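Local structure of AvrRpt2 (Erwinia amylovora, 6HQZ) at residues Gly84-Leu87 and Cys88-Pro92. The protein is a type III effector of the fire blight pathogen, an avirulence protein that probably acts inside plant cells as a papain-like cysteine protease of the C70 family. Residues are numbered along the deposited sequence; the frame is centred on the assembly and turned at random.
Sequences GNLL and CRHGP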
loop_
_atom_site.group_PDB
_atom_site.type_symbol
_atom_site.label_atom_id
_atom_site.label_comp_id
_atom_site.label_asym_id
_atom_site.label_seq_id
_atom_site.Cartn_x
_atom_site.Cartn_y
_atom_site.Cartn_z
ATOM N N GLY A 84 6.224 0.280 -1.270
ATOM C CA GLY A 84 4.960 1.023 -1.359
ATOM C C GLY A 84 3.847 0.339 -0.587
ATOM O O GLY A 84 3.093 0.965 0.182
ATOM N N ASN A 85 3.754 -0.973 -0.785
ATOM C CA ASN A 85 2.805 -1.749 -0.036
ATOM C C ASN A 85 3.051 -1.533 1.470
ATOM O O ASN A 85 2.113 -1.277 2.199
ATOM C CB ASN A 85 2.965 -3.205 -0.466
ATOM C CG ASN A 85 2.074 -4.165 0.274
ATOM O OD1 ASN A 85 0.966 -3.830 0.734
ATOM N ND2 ASN A 85 2.532 -5.428 0.328
ATOM N N LEU A 86 4.312 -1.625 1.919
ATOM C CA LEU A 86 4.646 -1.457 3.336
ATOM C C LEU A 86 4.246 -0.091 3.898
ATOM O O LEU A 86 3.665 -0.012 4.983
ATOM C CB LEU A 86 6.146 -1.712 3.591
ATOM C CG LEU A 86 6.513 -3.212 3.566
ATOM C CD1 LEU A 86 8.026 -3.433 3.592
ATOM C CD2 LEU A 86 5.868 -3.967 4.728
ATOM N N LEU A 87 4.553 0.968 3.160
ATOM C CA LEU A 87 4.148 2.349 3.557
ATOM C C LEU A 87 2.627 2.548 3.607
ATOM O O LEU A 87 2.069 3.219 4.487
ATOM C CB LEU A 87 4.742 3.333 2.554
ATOM C CG LEU A 87 6.252 3.505 2.578
ATOM C CD1 LEU A 87 6.779 4.129 1.309
ATOM C CD2 LEU A 87 6.632 4.306 3.784
ATOM N N CYS A 88 1.963 1.930 2.658
ATOM C CA CYS A 88 0.481 1.910 2.604
ATOM C C CYS A 88 -0.151 1.246 3.848
ATOM O O CYS A 88 -1.133 1.750 4.377
ATOM C CB CYS A 88 0.046 1.205 1.326
ATOM S SG CYS A 88 -1.741 1.234 1.025
ATOM N N ARG A 89 0.479 0.188 4.382
ATOM C CA ARG A 89 -0.056 -0.496 5.560
ATOM C C ARG A 89 0.261 0.172 6.855
ATOM O O ARG A 89 -0.593 0.269 7.728
ATOM C CB ARG A 89 0.469 -1.911 5.647
ATOM C CG ARG A 89 -0.047 -2.779 4.547
ATOM C CD ARG A 89 0.806 -4.013 4.425
ATOM N NE ARG A 89 0.500 -4.648 3.157
ATOM C CZ ARG A 89 0.089 -5.891 3.010
ATOM N NH1 ARG A 89 -0.062 -6.693 4.066
ATOM N NH2 ARG A 89 -0.182 -6.342 1.785
ATOM N N HIS A 90 1.525 0.625 6.980
ATOM C CA HIS A 90 2.119 0.970 8.261
ATOM C C HIS A 90 2.432 2.435 8.443
ATOM O O HIS A 90 2.615 2.865 9.568
ATOM C CB HIS A 90 3.428 0.178 8.409
ATOM C CG HIS A 90 3.205 -1.293 8.287
ATOM N ND1 HIS A 90 3.805 -2.062 7.311
ATOM C CD2 HIS A 90 2.371 -2.112 8.966
ATOM C CE1 HIS A 90 3.384 -3.310 7.434
ATOM N NE2 HIS A 90 2.521 -3.368 8.434
ATOM N N GLY A 91 2.448 3.203 7.361
ATOM C CA GLY A 91 2.694 4.616 7.460
ATOM C C GLY A 91 4.170 4.810 7.338
ATOM O O GLY A 91 4.867 3.927 6.811
ATOM N N PRO A 92 4.660 5.964 7.783
ATOM C CA PRO A 92 6.116 6.157 7.619
ATOM C C PRO A 92 6.998 5.157 8.404
ATOM O O PRO A 92 6.638 4.641 9.511
ATOM C CB PRO A 92 6.348 7.574 8.120
ATOM C CG PRO A 92 5.153 7.943 8.905
ATOM C CD PRO A 92 3.996 7.075 8.476
#
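Arg89 reaches back along the helix over one turn to lay the edge of its guanidinium against the amide oxygen of Asn85, presenting two nitrogens to a single oxygen. Asn85 OD1 accepts from Arg89 NE at 2.6 Å and from Arg89 NH2 at 3.0 Å. The NH2 bond lies in the carbonyl plane on a lone pair, whereas NE sits above that plane, since the amide and guanidinium planes stand 74° apart. With CG anti to the backbone N (chi1 178°), Asn85 holds its amide beside the following turn, and a hydrogen bond from its ND2 to Glu82 helps to fix which way the amide is flipped. One residue further along, Leu86 CD2 meets the edge of the His90 ring, 3.7 Å from CE1, while Arg89 CB lies over the centre of one ring face; Tyr151 also stacks with this imidazole. The pairs belong to the last turns of helix 80-90, which leads into strand 93-98 of the antiparallel sheet in the papain-like fold. Backbone bonds run from Cys88 N to Gly84 O and from His90 N to Leu86 O, and the last closes at Gly91, where N donates to Leu87 O (2.9 Å). Gly91 is the first residue to leave helical angles, at a positive phi (90°), where a side chain would be jammed against the carbonyl oxygen of His90. Leu87 packs inward on Ile93 and Leu109, whereas SG of Cys88 forms a disulfide with Cys88 of the second subunit, placing this helix at the dimer interface.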